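PDB 3R4R: putative fimbrium tip subunit Fim1F from Parabacteroides distasonis, which is a putative component of the fimbrium tip, part of the surface filaments that mediate cell adhesion and biofilm formation. Local coordinates for residues Val49-Lys54 with Arg58-Asn63; Tyr254-Asn259 with Ile278-Glu283; Ile203-Phe206 with Val211-Gly214. All coordinates share one frame; numbering follows the deposited sequence.

In the fold
The three contacts are strung along an elongated chain. Contacts 1 and 2 lie on opposite sides of its centre, their own centres about 41 Å apart, whereas contact 3 sits nearer the middle, about 20 Å from contact 1 and 22 Å from contact 2, centre to centre. All three are partly buried, but their chemistry differs. Contact 1 is held by backbone bonds between neighbouring strands. Contact 2 bridges two facing sheets through side chains alone, chiefly aromatic ones. Contact 3 joins two parts of one irregular loop, mixing aliphatic contacts with a charged group. Contacts 2 and 3 both belong to the C-terminal Fim1F domain and touch, Asn259 O lying 4.1 Å from Val211 CG1.

Contact 1 (Val49-Lys54 with Arg58-Asn63)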
ATOM      1  N   VAL A  49      10.217  -9.312   7.049  1.00 32.60           N
ATOM      2  CA  VAL A  49      10.043 -10.521   6.246  1.00 33.22           C
ATOM      3  C   VAL A  49       9.764 -11.662   7.212  1.00 36.02           C
ATOM      4  O   VAL A  49      10.469 -11.828   8.206  1.00 36.16           O
ATOM      5  CB  VAL A  49      11.268 -10.787   5.315  1.00 38.10           C
ATOM      6  CG1 VAL A  49      11.171 -12.136   4.614  1.00 39.01           C
ATOM      7  CG2 VAL A  49      11.432  -9.662   4.296  1.00 36.97           C
ATOM      8  N   ALA A  50       8.691 -12.388   6.950  1.00 33.02           N
ATOM      9  CA  ALA A  50       8.266 -13.509   7.765  1.00 34.28           C
ATOM     10  C   ALA A  50       8.176 -14.759   6.908  1.00 39.98           C
ATOM     11  O   ALA A  50       7.695 -14.678   5.781  1.00 39.63           O
ATOM     12  CB  ALA A  50       6.923 -13.192   8.428  1.00 33.79           C
ATOM     13  N   VAL A  51       8.660 -15.904   7.423  1.00 38.81           N
ATOM     14  CA  VAL A  51       8.623 -17.210   6.745  1.00 42.00           C
ATOM     15  C   VAL A  51       7.778 -18.162   7.610  1.00 47.17           C
ATOM     16  O   VAL A  51       8.015 -18.279   8.816  1.00 47.26           O
ATOM     17  CB  VAL A  51      10.043 -17.790   6.438  1.00 47.98           C
ATOM     18  CG1 VAL A  51       9.959 -19.172   5.804  1.00 50.16           C
ATOM     19  CG2 VAL A  51      10.846 -16.846   5.542  1.00 47.12           C
ATOM     20  N   PHE A  52       6.792 -18.822   6.983  1.00 45.07           N
ATOM     21  CA  PHE A  52       5.854 -19.718   7.663  1.00 45.87           C
ATOM     22  C   PHE A  52       5.867 -21.110   7.095  1.00 52.75           C
ATOM     23  O   PHE A  52       6.039 -21.257   5.883  1.00 52.76           O
ATOM     24  CB  PHE A  52       4.408 -19.182   7.553  1.00 45.90           C
ATOM     25  CG  PHE A  52       4.194 -17.771   8.012  1.00 44.99           C
ATOM     26  CD1 PHE A  52       3.846 -17.498   9.331  1.00 46.28           C
ATOM     27  CD2 PHE A  52       4.291 -16.707   7.117  1.00 46.68           C
ATOM     28  CE1 PHE A  52       3.640 -16.187   9.757  1.00 45.14           C
ATOM     29  CE2 PHE A  52       4.080 -15.395   7.540  1.00 47.21           C
ATOM     30  CZ  PHE A  52       3.756 -15.142   8.857  1.00 44.37           C
ATOM     31  N   ASP A  53       5.549 -22.121   7.937  1.00 52.22           N
ATOM     32  CA  ASP A  53       5.426 -23.503   7.467  1.00 56.30           C
ATOM     33  C   ASP A  53       4.004 -23.720   6.867  1.00 62.63           C
ATOM     34  O   ASP A  53       3.217 -22.771   6.795  1.00 60.41           O
ATOM     35  CB  ASP A  53       5.738 -24.529   8.588  1.00 59.31           C
ATOM     36  CG  ASP A  53       4.894 -24.514   9.860  1.00 65.52           C
ATOM     37  OD1 ASP A  53       3.761 -23.993   9.821  1.00 62.75           O
ATOM     38  OD2 ASP A  53       5.319 -25.132  10.857  1.00 73.23           O
ATOM     39  N   LYS A  54       3.683 -24.960   6.453  1.00 63.79           N
ATOM     40  CA  LYS A  54       2.393 -25.310   5.859  1.00 65.31           C
ATOM     41  C   LYS A  54       1.215 -25.059   6.841  1.00 68.33           C
ATOM     42  O   LYS A  54       0.113 -24.756   6.386  1.00 69.28           O
ATOM     43  CB  LYS A  54       2.377 -26.789   5.398  1.00 71.33           C
ATOM     44  CG  LYS A  54       2.519 -27.858   6.474  1.00 83.17           C
ATOM     45  CD  LYS A  54       2.262 -29.247   5.888  1.00 94.30           C
ATOM     46  CE  LYS A  54       2.255 -30.359   6.912  1.00100.28           C
ATOM     47  NZ  LYS A  54       1.962 -31.682   6.282  1.00108.00           N
ATOM     48  N   ARG A  58       5.084 -19.309  12.200  1.00 45.53           N
ATOM     49  CA  ARG A  58       6.242 -18.551  11.752  1.00 44.54           C
ATOM     50  C   ARG A  58       7.492 -19.269  12.222  1.00 50.80           C
ATOM     51  O   ARG A  58       7.613 -19.567  13.408  1.00 50.92           O
ATOM     52  CB  ARG A  58       6.206 -17.087  12.230  1.00 42.28           C
ATOM     53  CG  ARG A  58       7.247 -16.203  11.517  1.00 44.16           C
ATOM     54  CD  ARG A  58       7.255 -14.793  12.043  1.00 48.22           C
ATOM     55  NE  ARG A  58       7.611 -14.726  13.466  1.00 48.60           N
ATOM     56  CZ  ARG A  58       7.561 -13.615  14.193  1.00 56.18           C
ATOM     57  NH1 ARG A  58       7.110 -12.484  13.663  1.00 44.85           N
ATOM     58  NH2 ARG A  58       7.893 -13.642  15.477  1.00 44.30           N
ATOM     59  N   ILE A  59       8.385 -19.605  11.268  1.00 48.74           N
ATOM     60  CA  ILE A  59       9.635 -20.310  11.559  1.00 49.54           C
ATOM     61  C   ILE A  59      10.804 -19.299  11.534  1.00 54.40           C
ATOM     62  O   ILE A  59      11.786 -19.504  12.231  1.00 55.94           O
ATOM     63  CB  ILE A  59       9.897 -21.509  10.592  1.00 53.92           C
ATOM     64  CG1 ILE A  59      10.075 -21.054   9.109  1.00 53.47           C
ATOM     65  CG2 ILE A  59       8.812 -22.609  10.747  1.00 53.68           C
ATOM     66  CD1 ILE A  59      10.625 -22.103   8.142  1.00 61.27           C
ATOM     67  N   TYR A  60      10.683 -18.205  10.772  1.00 48.81           N
ATOM     68  CA  TYR A  60      11.739 -17.203  10.653  1.00 48.08           C
ATOM     69  C   TYR A  60      11.150 -15.820  10.423  1.00 50.34           C
ATOM     70  O   TYR A  60      10.103 -15.695   9.771  1.00 50.43           O
ATOM     71  CB  TYR A  60      12.673 -17.592   9.473  1.00 50.46           C
ATOM     72  CG  TYR A  60      13.757 -16.593   9.094  1.00 51.07           C
ATOM     73  CD1 TYR A  60      15.012 -16.640   9.685  1.00 55.55           C
ATOM     74  CD2 TYR A  60      13.544 -15.641   8.103  1.00 50.07           C
ATOM     75  CE1 TYR A  60      16.014 -15.734   9.338  1.00 57.06           C
ATOM     76  CE2 TYR A  60      14.538 -14.720   7.753  1.00 51.26           C
ATOM     77  CZ  TYR A  60      15.786 -14.794   8.352  1.00 62.52           C
ATOM     78  OH  TYR A  60      16.805 -13.928   8.002  1.00 65.44           O
ATOM     79  N   PHE A  61      11.850 -14.778  10.914  1.00 43.29           N
ATOM     80  CA  PHE A  61      11.502 -13.396  10.607  1.00 40.14           C
ATOM     81  C   PHE A  61      12.775 -12.550  10.672  1.00 43.98           C
ATOM     82  O   PHE A  61      13.664 -12.843  11.472  1.00 44.89           O
ATOM     83  CB  PHE A  61      10.389 -12.817  11.520  1.00 39.65           C
ATOM     84  CG  PHE A  61      10.862 -12.175  12.800  1.00 39.41           C
ATOM     85  CD1 PHE A  61      11.037 -12.932  13.952  1.00 42.39           C
ATOM     86  CD2 PHE A  61      11.168 -10.818  12.843  1.00 37.10           C
ATOM     87  CE1 PHE A  61      11.515 -12.345  15.123  1.00 42.89           C
ATOM     88  CE2 PHE A  61      11.668 -10.240  14.006  1.00 40.02           C
ATOM     89  CZ  PHE A  61      11.828 -11.003  15.145  1.00 39.05           C
ATOM     90  N   LYS A  62      12.821 -11.445   9.917  1.00 38.98           N
ATOM     91  CA  LYS A  62      13.953 -10.524   9.959  1.00 38.56           C
ATOM     92  C   LYS A  62      13.457  -9.165   9.560  1.00 43.53           C
ATOM     93  O   LYS A  62      12.557  -9.042   8.715  1.00 42.31           O
ATOM     94  CB  LYS A  62      15.111 -11.016   9.060  1.00 41.99           C
ATOM     95  CG  LYS A  62      16.326 -10.109   8.979  1.00 50.70           C
ATOM     96  CD  LYS A  62      17.527 -10.839   8.386  1.00 65.87           C
ATOM     97  CE  LYS A  62      18.714  -9.950   8.059  1.00 75.96           C
ATOM     98  NZ  LYS A  62      19.216  -9.163   9.214  1.00 78.97           N
ATOM     99  N   ASN A  63      14.012  -8.141  10.218  1.00 41.03           N
ATOM    100  CA  ASN A  63      13.726  -6.742   9.959  1.00 38.79           C
ATOM    101  C   ASN A  63      14.925  -6.134   9.293  1.00 43.67           C
ATOM    102  O   ASN A  63      16.019  -6.145   9.879  1.00 42.22           O
ATOM    103  CB  ASN A  63      13.345  -6.009  11.253  1.00 34.76           C
ATOM    104  CG  ASN A  63      12.058  -6.528  11.850  1.00 44.54           C
ATOM    105  OD1 ASN A  63      11.036  -6.740  11.169  1.00 37.33           O
ATOM    106  ND2 ASN A  63      12.064  -6.699  13.148  1.00 34.14           N
TER
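Val51 O receives two amides from the opposite strand. Ile59 N bonds to it at 2.8 Å, and Tyr60 N reaches the same Val51 O in a weak bond of 3.3 Å. The next rungs are regular: Val51 N gives to Tyr60 O, and Val49 and Lys62 exchange a pair of backbone bonds. Small, branched Val51 fits beside the doubled position, its CG1 lying 3.8 Å from Ile59 CG1 while CG2 meets Tyr60 CD2.

Arg58 projects on the same face as Ala50, Phe52 and Phe61. Its CB packs 3.7 Å from Phe52 CE1, and its CG, anti to the backbone N (chi1 -167°), is carried back over the partner strand to 3.5 Å from Val51 O. Arg58 CD then comes 4.0 Å from Ala50 CB; a methyl suits this spot because the aliphatic arm passes so near. A bend at chi3 (62°) turns the tip away from residues 49-54, where Phe61 CD1 lies 3.5 Å over the centre of the guanidinium plane. An arginine suits the place because its apolar stem packs on the strand while its charged end reaches Asp115 O through NH2 and Tyr127 OH through NH1. Phe52 also meets the ring of Tyr127, while on the other face Val51 and Tyr60 both rest on Leu85 of strand 78-90.

With Ile59 and Tyr60 both opposite Val51, the register slips by one residue before Phe52 pairs with Arg58: this is a classic beta bulge in an antiparallel beta hairpin.

Contact 2 (Tyr254-Asn259 with Ile278-Glu283); sequences YPFPAN and IEWVLE
An aromatic cluster of Tyr254, Phe256 and Trp280 fills the space between two facing sheets in the C-terminal, transthyretin-like part of the protein. The axes of the strand pieces 254-257 and 278-283 come within 10.0 Å of each other, a separation bridged by side chains and not by backbone bonds. Large flat residues suit such a gap.

Trp280 is the central piece. Its CG stands anti to the carbonyl carbon (chi1 -64°), which sends the indole from its own strand toward Tyr254 and Phe256. Phe256 points its edge at the indole: CZ stands 3.6 Å above the Trp280 plane, displaced toward the rim, and the phenyl ring is turned 77° from the five-membered ring in an offset edge-to-face arrangement. The same Phe256 CZ touches Trp280 CB at 4.0 Å. Over the opposite face of the indole lies CG2 of Ile278, so the ring is held between an aromatic edge and a methyl. Tyr254 meets the side of the indole that bears the nitrogen, its CD1 only 3.3 Å from Trp280 NE1. Here the planes are oblique, 53° apart, and Trp280 CZ2 comes over the centre of one face of the tyrosine ring. Farther out, Tyr254 OH approaches Ile278 CD1 at 3.9 Å; the hydroxyl itself is hydrogen-bonded to Ser247 OG. Putting an alanine in place of Trp280 would probably open a gap between the sheets, leaving the edge of Phe256 without a face to meet and the Tyr254 ring freer to turn.

Ile269 of strand 266-273 packs against both Phe256 and Trp280, and Tyr174 and Val177 of strand 161-179 also touch the indole. Beside strand 251-257 in the same sheet, strand 240-246 pairs with the backbone of Tyr254 and Phe256 and packs Val241, Leu243 and Val245 against their side chains.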
ATOM      1  N   TYR A 254     -18.112  18.614  -0.955  1.00 68.45           N
ATOM      2  CA  TYR A 254     -18.405  17.692  -2.047  1.00 68.61           C
ATOM      3  C   TYR A 254     -18.026  16.256  -1.600  1.00 70.68           C
ATOM      4  O   TYR A 254     -16.849  15.973  -1.360  1.00 65.99           O
ATOM      5  CB  TYR A 254     -17.678  18.111  -3.342  1.00 68.32           C
ATOM      6  CG  TYR A 254     -18.000  19.522  -3.800  1.00 73.97           C
ATOM      7  CD1 TYR A 254     -19.166  19.798  -4.513  1.00 80.72           C
ATOM      8  CD2 TYR A 254     -17.124  20.576  -3.549  1.00 72.72           C
ATOM      9  CE1 TYR A 254     -19.457  21.091  -4.955  1.00 83.24           C
ATOM     10  CE2 TYR A 254     -17.409  21.874  -3.982  1.00 75.40           C
ATOM     11  CZ  TYR A 254     -18.578  22.126  -4.685  1.00 86.95           C
ATOM     12  OH  TYR A 254     -18.878  23.403  -5.108  1.00 89.20           O
ATOM     13  N   PRO A 255     -19.019  15.350  -1.437  1.00 70.75           N
ATOM     14  CA  PRO A 255     -18.704  14.008  -0.917  1.00 68.93           C
ATOM     15  C   PRO A 255     -18.513  12.950  -2.011  1.00 71.71           C
ATOM     16  O   PRO A 255     -19.212  12.953  -3.034  1.00 73.79           O
ATOM     17  CB  PRO A 255     -19.937  13.669  -0.072  1.00 74.19           C
ATOM     18  CG  PRO A 255     -21.033  14.645  -0.517  1.00 82.08           C
ATOM     19  CD  PRO A 255     -20.478  15.528  -1.595  1.00 76.70           C
ATOM     20  N   PHE A 256     -17.570  12.022  -1.759  1.00 64.14           N
ATOM     21  CA  PHE A 256     -17.234  10.894  -2.634  1.00 62.55           C
ATOM     22  C   PHE A 256     -17.380   9.573  -1.867  1.00 67.36           C
ATOM     23  O   PHE A 256     -17.101   9.555  -0.665  1.00 66.24           O
ATOM     24  CB  PHE A 256     -15.807  11.040  -3.203  1.00 60.47           C
ATOM     25  CG  PHE A 256     -15.615  12.221  -4.139  1.00 61.50           C
ATOM     26  CD1 PHE A 256     -15.359  13.490  -3.642  1.00 63.90           C
ATOM     27  CD2 PHE A 256     -15.635  12.046  -5.515  1.00 63.44           C
ATOM     28  CE1 PHE A 256     -15.227  14.580  -4.505  1.00 65.69           C
ATOM     29  CE2 PHE A 256     -15.468  13.126  -6.375  1.00 66.68           C
ATOM     30  CZ  PHE A 256     -15.317  14.399  -5.869  1.00 64.71           C
ATOM     31  N   PRO A 257     -17.825   8.456  -2.500  1.00 65.77           N
ATOM     32  CA  PRO A 257     -17.950   7.196  -1.737  1.00 65.88           C
ATOM     33  C   PRO A 257     -16.567   6.670  -1.406  1.00 67.22           C
ATOM     34  O   PRO A 257     -15.764   6.419  -2.312  1.00 65.85           O
ATOM     35  CB  PRO A 257     -18.740   6.264  -2.674  1.00 70.33           C
ATOM     36  CG  PRO A 257     -19.151   7.111  -3.850  1.00 75.82           C
ATOM     37  CD  PRO A 257     -18.216   8.268  -3.913  1.00 68.41           C
ATOM     38  N   ALA A 258     -16.270   6.578  -0.093  1.00 62.53           N
ATOM     39  CA  ALA A 258     -14.970   6.194   0.457  1.00 57.59           C
ATOM     40  C   ALA A 258     -14.494   4.832  -0.065  1.00 58.89           C
ATOM     41  O   ALA A 258     -13.303   4.658  -0.276  1.00 54.28           O
ATOM     42  CB  ALA A 258     -15.048   6.156   1.970  1.00 58.59           C
ATOM     43  N   ASN A 259     -15.426   3.900  -0.333  1.00 59.73           N
ATOM     44  CA  ASN A 259     -15.108   2.545  -0.799  1.00 58.17           C
ATOM     45  C   ASN A 259     -14.728   2.512  -2.325  1.00 58.74           C
ATOM     46  O   ASN A 259     -14.408   1.432  -2.839  1.00 56.82           O
ATOM     47  CB  ASN A 259     -16.281   1.592  -0.524  1.00 59.34           C
ATOM     48  CG  ASN A 259     -17.615   2.004  -1.063  1.00 84.93           C
ATOM     49  OD1 ASN A 259     -17.938   3.188  -1.187  1.00 85.13           O
ATOM     50  ND2 ASN A 259     -18.467   1.023  -1.275  1.00 79.06           N
ATOM     51  N   ILE A 278     -21.388  21.691 -10.307  1.00 92.20           N
ATOM     52  CA  ILE A 278     -20.145  21.061 -10.760  1.00 86.66           C
ATOM     53  C   ILE A 278     -20.416  19.538 -10.895  1.00 89.45           C
ATOM     54  O   ILE A 278     -20.978  18.908  -9.993  1.00 88.52           O
ATOM     55  CB  ILE A 278     -18.899  21.366  -9.856  1.00 84.43           C
ATOM     56  CG1 ILE A 278     -18.645  22.889  -9.726  1.00 84.48           C
ATOM     57  CG2 ILE A 278     -17.650  20.647 -10.386  1.00 80.39           C
ATOM     58  CD1 ILE A 278     -17.499  23.328  -8.724  1.00 84.49           C
ATOM     59  N   GLU A 279     -20.024  18.982 -12.047  1.00 84.75           N
ATOM     60  CA  GLU A 279     -20.160  17.571 -12.393  1.00 83.74           C
ATOM     61  C   GLU A 279     -18.784  16.926 -12.196  1.00 81.00           C
ATOM     62  O   GLU A 279     -17.875  17.146 -13.002  1.00 78.51           O
ATOM     63  CB  GLU A 279     -20.708  17.471 -13.833  1.00 88.81           C
ATOM     64  CG  GLU A 279     -21.029  16.097 -14.409  1.00101.49           C
ATOM     65  CD  GLU A 279     -21.730  16.154 -15.761  1.00126.77           C
ATOM     66  OE1 GLU A 279     -22.596  17.040 -15.949  1.00108.35           O
ATOM     67  OE2 GLU A 279     -21.473  15.263 -16.603  1.00127.56           O
ATOM     68  N   TRP A 280     -18.619  16.190 -11.074  1.00 74.81           N
ATOM     69  CA  TRP A 280     -17.364  15.573 -10.667  1.00 70.82           C
ATOM     70  C   TRP A 280     -17.135  14.239 -11.371  1.00 74.95           C
ATOM     71  O   TRP A 280     -18.054  13.447 -11.581  1.00 77.98           O
ATOM     72  CB  TRP A 280     -17.314  15.367  -9.147  1.00 68.50           C
ATOM     73  CG  TRP A 280     -17.345  16.665  -8.390  1.00 69.99           C
ATOM     74  CD1 TRP A 280     -18.448  17.297  -7.894  1.00 76.36           C
ATOM     75  CD2 TRP A 280     -16.243  17.572  -8.193  1.00 67.04           C
ATOM     76  NE1 TRP A 280     -18.096  18.517  -7.356  1.00 75.41           N
ATOM     77  CE2 TRP A 280     -16.748  18.707  -7.518  1.00 72.82           C
ATOM     78  CE3 TRP A 280     -14.871  17.519  -8.488  1.00 64.80           C
ATOM     79  CZ2 TRP A 280     -15.929  19.773  -7.126  1.00 70.46           C
ATOM     80  CZ3 TRP A 280     -14.061  18.572  -8.094  1.00 64.88           C
ATOM     81  CH2 TRP A 280     -14.589  19.688  -7.432  1.00 67.29           C
ATOM     82  N   VAL A 281     -15.862  14.001 -11.692  1.00 69.26           N
ATOM     83  CA  VAL A 281     -15.312  12.862 -12.423  1.00 68.54           C
ATOM     84  C   VAL A 281     -14.231  12.157 -11.584  1.00 71.12           C
ATOM     85  O   VAL A 281     -13.212  12.760 -11.204  1.00 69.43           O
ATOM     86  CB  VAL A 281     -14.718  13.310 -13.799  1.00 72.16           C
ATOM     87  CG1 VAL A 281     -14.121  12.130 -14.556  1.00 71.75           C
ATOM     88  CG2 VAL A 281     -15.730  14.061 -14.663  1.00 75.13           C
ATOM     89  N   LEU A 282     -14.429  10.864 -11.345  1.00 67.30           N
ATOM     90  CA  LEU A 282     -13.426  10.087 -10.644  1.00 63.64           C
ATOM     91  C   LEU A 282     -12.776   9.147 -11.647  1.00 65.39           C
ATOM     92  O   LEU A 282     -13.458   8.297 -12.225  1.00 67.38           O
ATOM     93  CB  LEU A 282     -14.031   9.340  -9.437  1.00 63.62           C
ATOM     94  CG  LEU A 282     -13.064   8.535  -8.578  1.00 65.26           C
ATOM     95  CD1 LEU A 282     -11.867   9.386  -8.097  1.00 62.57           C
ATOM     96  CD2 LEU A 282     -13.787   7.917  -7.415  1.00 68.64           C
ATOM     97  N   GLU A 283     -11.469   9.337 -11.881  1.00 58.31           N
ATOM     98  CA  GLU A 283     -10.711   8.538 -12.841  1.00 58.49           C
ATOM     99  C   GLU A 283      -9.795   7.515 -12.134  1.00 60.66           C
ATOM    100  O   GLU A 283      -9.122   7.849 -11.170  1.00 56.58           O
ATOM    101  CB  GLU A 283      -9.851   9.446 -13.764  1.00 59.03           C
ATOM    102  CG  GLU A 283      -9.021   8.690 -14.803  1.00 66.13           C
ATOM    103  CD  GLU A 283      -7.990   9.454 -15.616  1.00 82.81           C
ATOM    104  OE1 GLU A 283      -7.968  10.703 -15.548  1.00 76.54           O
ATOM    105  OE2 GLU A 283      -7.200   8.795 -16.332  1.00 68.32           O
TER

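Contact 3 (Ile203-Phe206 with Val211-Gly214); sequences ITIF and VENG
With chi1 at 48°, Ile205 places CG1 between its backbone N and carbonyl carbon and swings CG2 anti to the carbonyl carbon, which spreads the two branches over successive residues, Glu212 and Asn213. Ile205 CG2 lies 3.6 Å from Glu212 CB. CG1 continues in an extended line to Ile205 CD1, which ends 3.7 Å from Asn213 CB. The branched aliphatic chain thus rests on the stems of two polar residues, whose ends are left to bond elsewhere.

Glu212 runs past Ile205 in the reverse direction, its CG anti to the carbonyl carbon (chi1 -62°). Its carboxylate arrives beside the root of the Ile205 side chain, Glu212 OE1 lying 3.6 Å from Ile205 CB. Phe206 N is 3.5 Å from the same Glu212 OE1, near but not hydrogen-bonded; that oxygen instead accepts the following amide, Asn207 N, and forms a salt bridge with Lys263.

Both segments belong to the irregular connection between strands 191-202 and 218-219, in the C-terminal part of the protein, and the contact ties this connection back on itself. Asn213 OD1 accepts Ala215 N, the bond that defines an Asx turn, and also Lys202 N, while its ND2 gives to Ser200 O. An asparagine suits this position, since one amide group supplies both the donor and the acceptor needed. Glu233 OE1 takes the backbone amides of Glu212 and Asn213, and on the far side Phe206 packs against Ile145 and Lys147 of strand 144-152.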
ATOM      1  N   ILE A 203      -3.033  -5.890   7.261  1.00 38.76           N
ATOM      2  CA  ILE A 203      -1.793  -6.088   6.488  1.00 36.82           C
ATOM      3  C   ILE A 203      -1.750  -7.437   5.736  1.00 40.42           C
ATOM      4  O   ILE A 203      -0.663  -7.853   5.312  1.00 39.88           O
ATOM      5  CB  ILE A 203      -0.553  -6.011   7.448  1.00 38.39           C
ATOM      6  CG1 ILE A 203      -0.673  -7.054   8.618  1.00 38.76           C
ATOM      7  CG2 ILE A 203      -0.342  -4.571   7.967  1.00 37.44           C
ATOM      8  CD1 ILE A 203       0.576  -7.310   9.415  1.00 38.68           C
ATOM      9  N   THR A 204      -2.884  -8.122   5.584  1.00 38.46           N
ATOM     10  CA  THR A 204      -2.918  -9.441   4.941  1.00 40.22           C
ATOM     11  C   THR A 204      -3.879  -9.453   3.741  1.00 48.13           C
ATOM     12  O   THR A 204      -4.299 -10.532   3.287  1.00 51.64           O
ATOM     13  CB  THR A 204      -3.339 -10.503   5.975  1.00 44.46           C
ATOM     14  OG1 THR A 204      -4.623 -10.194   6.547  1.00 52.86           O
ATOM     15  CG2 THR A 204      -2.279 -10.794   7.009  1.00 35.83           C
ATOM     16  N   ILE A 205      -4.233  -8.246   3.244  1.00 43.22           N
ATOM     17  CA  ILE A 205      -5.200  -8.003   2.177  1.00 43.20           C
ATOM     18  C   ILE A 205      -4.422  -7.612   0.915  1.00 47.87           C
ATOM     19  O   ILE A 205      -3.642  -6.664   0.930  1.00 44.43           O
ATOM     20  CB  ILE A 205      -6.240  -6.939   2.637  1.00 44.90           C
ATOM     21  CG1 ILE A 205      -5.540  -5.712   3.277  1.00 42.32           C
ATOM     22  CG2 ILE A 205      -7.189  -7.613   3.672  1.00 43.85           C
ATOM     23  CD1 ILE A 205      -6.381  -4.577   3.595  1.00 50.04           C
ATOM     24  N   PHE A 206      -4.603  -8.391  -0.166  1.00 48.29           N
ATOM     25  CA  PHE A 206      -3.798  -8.210  -1.372  1.00 48.60           C
ATOM     26  C   PHE A 206      -4.608  -7.979  -2.685  1.00 53.29           C
ATOM     27  O   PHE A 206      -3.988  -7.969  -3.755  1.00 52.40           O
ATOM     28  CB  PHE A 206      -2.951  -9.486  -1.571  1.00 51.32           C
ATOM     29  CG  PHE A 206      -2.102  -9.867  -0.382  1.00 51.25           C
ATOM     30  CD1 PHE A 206      -0.874  -9.258  -0.160  1.00 50.94           C
ATOM     31  CD2 PHE A 206      -2.507 -10.877   0.492  1.00 54.22           C
ATOM     32  CE1 PHE A 206      -0.088  -9.616   0.938  1.00 50.01           C
ATOM     33  CE2 PHE A 206      -1.707 -11.243   1.578  1.00 54.60           C
ATOM     34  CZ  PHE A 206      -0.514 -10.601   1.798  1.00 50.17           C
ATOM     35  N   VAL A 211     -12.253  -3.680  -2.242  1.00 59.56           N
ATOM     36  CA  VAL A 211     -11.970  -3.048  -0.948  1.00 57.39           C
ATOM     37  C   VAL A 211     -12.109  -4.157   0.139  1.00 59.06           C
ATOM     38  O   VAL A 211     -13.133  -4.822   0.201  1.00 62.42           O
ATOM     39  CB  VAL A 211     -12.859  -1.789  -0.692  1.00 63.33           C
ATOM     40  CG1 VAL A 211     -14.349  -2.107  -0.675  1.00 67.06           C
ATOM     41  CG2 VAL A 211     -12.452  -1.054   0.576  1.00 61.76           C
ATOM     42  N   GLU A 212     -11.036  -4.407   0.925  1.00 51.01           N
ATOM     43  CA  GLU A 212     -10.998  -5.481   1.947  1.00 49.08           C
ATOM     44  C   GLU A 212     -10.703  -4.943   3.365  1.00 54.87           C
ATOM     45  O   GLU A 212     -10.986  -5.645   4.336  1.00 56.28           O
ATOM     46  CB  GLU A 212      -9.917  -6.522   1.596  1.00 47.73           C
ATOM     47  CG  GLU A 212     -10.078  -7.285   0.299  1.00 48.56           C
ATOM     48  CD  GLU A 212      -8.780  -7.908  -0.187  1.00 59.37           C
ATOM     49  OE1 GLU A 212      -7.885  -7.140  -0.606  1.00 42.98           O
ATOM     50  OE2 GLU A 212      -8.673  -9.156  -0.214  1.00 47.30           O
ATOM     51  N   ASN A 213     -10.107  -3.721   3.491  1.00 49.28           N
ATOM     52  CA  ASN A 213      -9.748  -3.186   4.812  1.00 46.81           C
ATOM     53  C   ASN A 213     -11.005  -2.741   5.684  1.00 52.69           C
ATOM     54  O   ASN A 213     -11.699  -1.746   5.400  1.00 51.87           O
ATOM     55  CB  ASN A 213      -8.805  -2.007   4.672  1.00 35.84           C
ATOM     56  CG  ASN A 213      -8.224  -1.541   5.969  1.00 40.48           C
ATOM     57  OD1 ASN A 213      -8.048  -2.321   6.894  1.00 43.13           O
ATOM     58  ND2 ASN A 213      -7.849  -0.268   6.053  1.00 33.57           N
ATOM     59  N   GLY A 214     -11.179  -3.468   6.792  1.00 50.92           N
ATOM     60  CA  GLY A 214     -12.203  -3.241   7.807  1.00 52.62           C
ATOM     61  C   GLY A 214     -11.771  -2.287   8.913  1.00 55.55           C
ATOM     62  O   GLY A 214     -12.624  -1.751   9.631  1.00 56.48           O
TER